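Local structure of choline dehydrogenase and related flavoproteins (Aspergillus oryzae, 3Q9T) at residues G463-F466 against S467-L471; M497-A500 against V501-C505. The protein oxidises formate as a flavoenzyme of the glucose-methanol-choline oxidoreductase family, with 8-formyl-FAD at its catalytic site. One frame throughout, in Å; residues are numbered along the deposited sequence.

Contact 1 (G463-F466 against S467-L471)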
ATOM      1  N   GLY A 463     -14.499 -16.560   9.486  1.00 17.24           N
ATOM      2  CA  GLY A 463     -15.239 -15.695  10.393  1.00 16.39           C
ATOM      3  C   GLY A 463     -16.136 -14.726   9.638  1.00 18.88           C
ATOM      4  O   GLY A 463     -17.170 -14.294  10.138  1.00 17.73           O
ATOM      5  N   ILE A 464     -15.708 -14.350   8.438  1.00 16.28           N
ATOM      6  CA  ILE A 464     -16.573 -13.665   7.503  1.00 14.73           C
ATOM      7  C   ILE A 464     -17.728 -14.615   7.118  1.00 15.74           C
ATOM      8  O   ILE A 464     -18.884 -14.214   7.125  1.00 15.32           O
ATOM      9  CB  ILE A 464     -15.784 -13.222   6.247  1.00 17.21           C
ATOM     10  CG1 ILE A 464     -14.648 -12.265   6.638  1.00 19.19           C
ATOM     11  CG2 ILE A 464     -16.700 -12.544   5.227  1.00 15.40           C
ATOM     12  CD1 ILE A 464     -13.713 -11.908   5.459  1.00 15.67           C
ATOM     13  N   ARG A 465     -17.433 -15.880   6.814  1.00 16.15           N
ATOM     14  CA  ARG A 465     -18.504 -16.805   6.427  1.00 17.77           C
ATOM     15  C   ARG A 465     -19.517 -16.959   7.576  1.00 22.12           C
ATOM     16  O   ARG A 465     -20.722 -16.806   7.374  1.00 17.13           O
ATOM     17  CB  ARG A 465     -17.962 -18.161   5.980  1.00 17.62           C
ATOM     18  CG  ARG A 465     -18.998 -19.002   5.197  1.00 19.25           C
ATOM     19  CD  ARG A 465     -18.491 -20.427   4.959  1.00 17.47           C
ATOM     20  NE  ARG A 465     -17.108 -20.418   4.502  1.00 19.06           N
ATOM     21  CZ  ARG A 465     -16.722 -20.081   3.275  1.00 21.10           C
ATOM     22  NH1 ARG A 465     -17.626 -19.732   2.362  1.00 21.08           N
ATOM     23  NH2 ARG A 465     -15.427 -20.084   2.964  1.00 16.64           N
ATOM     24  N   PHE A 466     -19.025 -17.233   8.780  1.00 21.29           N
ATOM     25  CA  PHE A 466     -19.891 -17.278   9.954  1.00 21.01           C
ATOM     26  C   PHE A 466     -20.778 -16.029  10.058  1.00 21.69           C
ATOM     27  O   PHE A 466     -21.974 -16.148  10.313  1.00 21.61           O
ATOM     28  CB  PHE A 466     -19.061 -17.443  11.225  1.00 16.80           C
ATOM     29  CG  PHE A 466     -19.834 -17.224  12.495  1.00 20.61           C
ATOM     30  CD1 PHE A 466     -20.202 -18.302  13.291  1.00 22.31           C
ATOM     31  CD2 PHE A 466     -20.176 -15.937  12.910  1.00 21.52           C
ATOM     32  CE1 PHE A 466     -20.908 -18.106  14.470  1.00 23.78           C
ATOM     33  CE2 PHE A 466     -20.879 -15.729  14.080  1.00 18.62           C
ATOM     34  CZ  PHE A 466     -21.246 -16.814  14.869  1.00 21.74           C
ATOM     35  N   SER A 467     -20.199 -14.840   9.864  1.00 17.12           N
ATOM     36  CA  SER A 467     -20.970 -13.603   9.970  1.00 19.86           C
ATOM     37  C   SER A 467     -22.046 -13.494   8.895  1.00 22.10           C
ATOM     38  O   SER A 467     -23.150 -13.010   9.169  1.00 21.25           O
ATOM     39  CB  SER A 467     -20.076 -12.355   9.932  1.00 17.43           C
ATOM     40  OG  SER A 467     -19.105 -12.390  10.951  1.00 16.83           O
ATOM     41  N   TYR A 468     -21.705 -13.919   7.677  1.00 18.98           N
ATOM     42  CA  TYR A 468     -22.636 -13.923   6.547  1.00 20.78           C
ATOM     43  C   TYR A 468     -23.808 -14.889   6.766  1.00 21.84           C
ATOM     44  O   TYR A 468     -24.974 -14.525   6.570  1.00 18.02           O
ATOM     45  CB  TYR A 468     -21.889 -14.230   5.237  1.00 15.89           C
ATOM     46  CG  TYR A 468     -21.540 -12.976   4.475  1.00 21.00           C
ATOM     47  CD1 TYR A 468     -22.198 -12.649   3.288  1.00 23.63           C
ATOM     48  CD2 TYR A 468     -20.594 -12.086   4.970  1.00 20.60           C
ATOM     49  CE1 TYR A 468     -21.896 -11.481   2.595  1.00 23.24           C
ATOM     50  CE2 TYR A 468     -20.279 -10.913   4.283  1.00 21.99           C
ATOM     51  CZ  TYR A 468     -20.936 -10.615   3.099  1.00 19.05           C
ATOM     52  OH  TYR A 468     -20.630  -9.461   2.423  1.00 15.04           O
ATOM     53  N   ASP A 469     -23.494 -16.108   7.194  1.00 21.78           N
ATOM     54  CA  ASP A 469     -24.526 -17.075   7.586  1.00 27.00           C
ATOM     55  C   ASP A 469     -25.495 -16.476   8.590  1.00 22.49           C
ATOM     56  O   ASP A 469     -26.710 -16.585   8.444  1.00 28.06           O
ATOM     57  CB  ASP A 469     -23.887 -18.315   8.205  1.00 25.46           C
ATOM     58  CG  ASP A 469     -23.161 -19.149   7.193  1.00 20.76           C
ATOM     59  OD1 ASP A 469     -23.362 -18.907   5.990  1.00 23.29           O
ATOM     60  OD2 ASP A 469     -22.398 -20.047   7.595  1.00 24.96           O
ATOM     61  N   LEU A 470     -24.940 -15.836   9.608  1.00 20.30           N
ATOM     62  CA  LEU A 470     -25.723 -15.286  10.707  1.00 23.02           C
ATOM     63  C   LEU A 470     -26.704 -14.244  10.190  1.00 22.84           C
ATOM     64  O   LEU A 470     -27.864 -14.194  10.590  1.00 20.90           O
ATOM     65  CB  LEU A 470     -24.752 -14.652  11.707  1.00 19.30           C
ATOM     66  CG  LEU A 470     -25.061 -14.047  13.080  1.00 29.52           C
ATOM     67  CD1 LEU A 470     -24.786 -12.559  13.062  1.00 22.06           C
ATOM     68  CD2 LEU A 470     -26.444 -14.382  13.653  1.00 20.43           C
ATOM     69  N   LEU A 471     -26.231 -13.416   9.274  1.00 17.09           N
ATOM     70  CA  LEU A 471     -26.967 -12.227   8.915  1.00 24.38           C
ATOM     71  C   LEU A 471     -27.864 -12.479   7.708  1.00 23.63           C
ATOM     72  O   LEU A 471     -28.940 -11.881   7.605  1.00 19.08           O
ATOM     73  CB  LEU A 471     -26.008 -11.057   8.665  1.00 20.66           C
ATOM     74  CG  LEU A 471     -25.204 -10.538   9.870  1.00 28.47           C
ATOM     75  CD1 LEU A 471     -24.067  -9.615   9.415  1.00 15.21           C
ATOM     76  CD2 LEU A 471     -26.084  -9.820  10.897  1.00 19.84           C
TER

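Contact 2 (M497-A500 against V501-C505)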
ATOM      1  N   MET A 497     -11.181 -15.295  -1.744  1.00 15.74           N
ATOM      2  CA  MET A 497     -11.293 -14.860  -0.364  1.00 20.08           C
ATOM      3  C   MET A 497      -9.908 -14.527   0.174  1.00 22.50           C
ATOM      4  O   MET A 497      -9.753 -13.649   1.017  1.00 16.37           O
ATOM      5  CB  MET A 497     -11.971 -15.927   0.501  1.00 12.00           C
ATOM      6  CG  MET A 497     -13.484 -15.949   0.373  1.00 15.31           C
ATOM      7  SD  MET A 497     -14.209 -14.311   0.638  1.00 17.82           S
ATOM      8  CE  MET A 497     -13.931 -14.150   2.422  1.00 16.32           C
ATOM      9  N   HIS A 498      -8.911 -15.254  -0.326  1.00 23.96           N
ATOM     10  CA  HIS A 498      -7.522 -15.060   0.060  1.00 19.93           C
ATOM     11  C   HIS A 498      -7.077 -13.631  -0.276  1.00 25.01           C
ATOM     12  O   HIS A 498      -6.447 -12.952   0.539  1.00 22.50           O
ATOM     13  CB  HIS A 498      -6.650 -16.086  -0.663  1.00 19.88           C
ATOM     14  CG  HIS A 498      -5.198 -15.998  -0.319  1.00 27.55           C
ATOM     15  ND1 HIS A 498      -4.541 -16.982   0.387  1.00 30.92           N
ATOM     16  CD2 HIS A 498      -4.277 -15.041  -0.579  1.00 28.75           C
ATOM     17  CE1 HIS A 498      -3.275 -16.634   0.546  1.00 28.66           C
ATOM     18  NE2 HIS A 498      -3.090 -15.462  -0.033  1.00 27.31           N
ATOM     19  N   ARG A 499      -7.427 -13.184  -1.477  0.58 22.35           N
ATOM     20  CA  ARG A 499      -7.115 -11.842  -1.940  0.58 23.47           C
ATOM     21  C   ARG A 499      -7.970 -10.805  -1.208  0.58 22.53           C
ATOM     22  O   ARG A 499      -7.477  -9.757  -0.782  0.58 20.77           O
ATOM     23  CB  ARG A 499      -7.354 -11.751  -3.448  0.58 22.62           C
ATOM     24  CG  ARG A 499      -7.255 -10.343  -4.010  0.58 29.96           C
ATOM     25  CD  ARG A 499      -5.814  -9.894  -4.193  0.58 27.62           C
ATOM     26  NE  ARG A 499      -5.728  -8.511  -4.660  0.58 31.29           N
ATOM     27  CZ  ARG A 499      -4.590  -7.897  -4.972  0.58 22.02           C
ATOM     28  NH1 ARG A 499      -3.441  -8.549  -4.879  0.58 22.79           N
ATOM     29  NH2 ARG A 499      -4.603  -6.638  -5.374  0.58 19.05           N
ATOM     30  N   ALA A 500      -9.254 -11.107  -1.065  1.00 15.98           N
ATOM     31  CA  ALA A 500     -10.183 -10.240  -0.345  1.00 23.21           C
ATOM     32  C   ALA A 500      -9.715  -9.942   1.083  1.00 24.53           C
ATOM     33  O   ALA A 500      -9.738  -8.794   1.517  1.00 16.98           O
ATOM     34  CB  ALA A 500     -11.576 -10.869  -0.315  1.00 17.11           C
ATOM     35  N   VAL A 501      -9.294 -10.975   1.809  1.00 18.62           N
ATOM     36  CA  VAL A 501      -8.866 -10.793   3.194  1.00 17.79           C
ATOM     37  C   VAL A 501      -7.634  -9.885   3.278  1.00 21.13           C
ATOM     38  O   VAL A 501      -7.607  -8.910   4.029  1.00 20.83           O
ATOM     39  CB  VAL A 501      -8.586 -12.147   3.868  1.00 19.58           C
ATOM     40  CG1 VAL A 501      -7.907 -11.950   5.199  1.00 17.02           C
ATOM     41  CG2 VAL A 501      -9.885 -12.928   4.040  1.00 20.25           C
ATOM     42  N   LEU A 502      -6.619 -10.189   2.479  1.00 22.54           N
ATOM     43  CA  LEU A 502      -5.406  -9.389   2.490  1.00 21.08           C
ATOM     44  C   LEU A 502      -5.672  -7.950   2.059  1.00 15.52           C
ATOM     45  O   LEU A 502      -5.113  -7.006   2.624  1.00 18.57           O
ATOM     46  CB  LEU A 502      -4.309 -10.017   1.620  1.00 13.35           C
ATOM     47  CG  LEU A 502      -3.881 -11.437   2.006  1.00 19.01           C
ATOM     48  CD1 LEU A 502      -2.871 -11.957   1.023  1.00 14.98           C
ATOM     49  CD2 LEU A 502      -3.328 -11.497   3.438  1.00 17.39           C
ATOM     50  N   ASP A 503      -6.514  -7.776   1.060  1.00 17.50           N
ATOM     51  CA  ASP A 503      -6.665  -6.464   0.450  1.00 18.73           C
ATOM     52  C   ASP A 503      -7.658  -5.578   1.185  1.00 22.25           C
ATOM     53  O   ASP A 503      -7.683  -4.361   0.992  1.00 25.03           O
ATOM     54  CB  ASP A 503      -7.056  -6.585  -1.027  1.00 21.43           C
ATOM     55  CG  ASP A 503      -6.716  -5.342  -1.806  1.00 21.00           C
ATOM     56  OD1 ASP A 503      -5.595  -4.817  -1.617  1.00 20.80           O
ATOM     57  OD2 ASP A 503      -7.567  -4.876  -2.586  1.00 23.42           O
ATOM     58  N   ARG A 504      -8.476  -6.184   2.032  1.00 18.77           N
ATOM     59  CA  ARG A 504      -9.540  -5.444   2.686  1.00 16.73           C
ATOM     60  C   ARG A 504      -9.362  -5.338   4.190  1.00 18.62           C
ATOM     61  O   ARG A 504     -10.150  -4.665   4.875  1.00 16.03           O
ATOM     62  CB  ARG A 504     -10.864  -6.134   2.422  1.00 21.44           C
ATOM     63  CG  ARG A 504     -11.438  -5.862   1.077  1.00 22.26           C
ATOM     64  CD  ARG A 504     -12.888  -5.539   1.270  1.00 26.40           C
ATOM     65  NE  ARG A 504     -13.691  -6.557   0.656  1.00 19.13           N
ATOM     66  CZ  ARG A 504     -15.011  -6.617   0.728  1.00 23.06           C
ATOM     67  NH1 ARG A 504     -15.691  -5.728   1.443  1.00 19.62           N
ATOM     68  NH2 ARG A 504     -15.639  -7.598   0.093  1.00 24.13           N
ATOM     69  N   CYS A 505      -8.358  -6.030   4.714  1.00 12.61           N
ATOM     70  CA  CYS A 505      -8.163  -6.060   6.153  1.00 15.44           C
ATOM     71  C   CYS A 505      -7.561  -4.736   6.618  1.00 15.87           C
ATOM     72  O   CYS A 505      -7.011  -3.981   5.817  1.00 11.32           O
ATOM     73  CB  CYS A 505      -7.237  -7.211   6.539  1.00 17.21           C
ATOM     74  SG  CYS A 505      -5.503  -6.900   6.137  1.00 18.41           S
TER

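Contact 1 (G463-F466 against S467-L471)
I464 sets its CG2 methyl beside the CD2-CE2 bond of the Y468 ring, 3.9 Å from CD2 and 4.0 Å from CE2. The two side chains run side by side, pointing the same way, one helical turn apart. With CG1 beside the backbone N (chi1 -60°), CG2 falls anti to it, and the longer CG1-CD1 branch reaches away from the ring. I464 O also lies at the ring edge, near its plane, 3.5 Å from Y468 CD2. S467 turns its hydroxyl back: OG donates to G463 O at 2.8 Å, tilted 16° from the carbonyl plane. S467 N gives the same oxygen a second bond at 3.1 Å from above that plane, so two donors grip one carbonyl and the buried hydroxyl is satisfied within the helix. R465 and D469 share a face, but in the modelled conformer R465 pairs with E462 in a salt bridge, while D469 has a salt bridge to K473 and a hydrogen bond to Y364. Helix 454-473 packs on the large mixed sheet and on helix 167-179: I464, S467 and Y468 meet strand 308-316, F466 and L470 strand 392-397, and L470 also the helix.

Contact 2 (M497-A500 against V501-C505)
L502 folds back over the preceding turn toward H498. Its CB stands 3.8 Å from H498 O; CG comes closer, 3.3 Å from that same oxygen; and CD1 ends 3.7 Å from both CD2 and NE2 of the H498 ring, which it meets obliquely. CG sits anti to the carbonyl carbon of L502 (chi1 -59°), and the extended second torsion carries CD1 on to the imidazole. NE2 of that ring hydrogen-bonds D76. These are i to i+4 neighbours on the last turns of helix 494-504. Two of the four backbone bonds here are sound, V501 N to M497 O at 2.8 Å and D503 N to R499 O at 2.9 Å; those from L502 N to H498 O and R504 N to A500 O are weak, and C505 is the first residue to leave helical geometry. V501 presses CG2 to within 3.1 Å of M497 O. On the side toward strand 77-81, R499 in its modelled conformer relates to D503 by charge alone, NH2 lying 4.3 Å from OD1. D503 hydrogen-bonds Y77 through OD1 and H407 of the second subunit through OD2, while R499 NH2 makes a weak hydrogen bond to W406 O of that subunit.

Overall arrangement
Contacts 1 and 2 are single-helix contacts whose centres lie about 16 Å apart on the same side of the chain's centre, away from the annotated FAD-binding residues. Their helices, 454-473 and 494-504, pack together: I464 CD1 meets M497 CE at 3.8 Å, and H498, V501 and L502 rest on earlier residues of helix 454-473. Contact 1 is the more buried, set against two strands of the large mixed sheet; its polar groups find partners within the chain. Contact 2 is only partly buried. Its apolar face adjoins helix 454-473, but its charged face looks to strand 77-81 and the second subunit, placing it at the dimer interface.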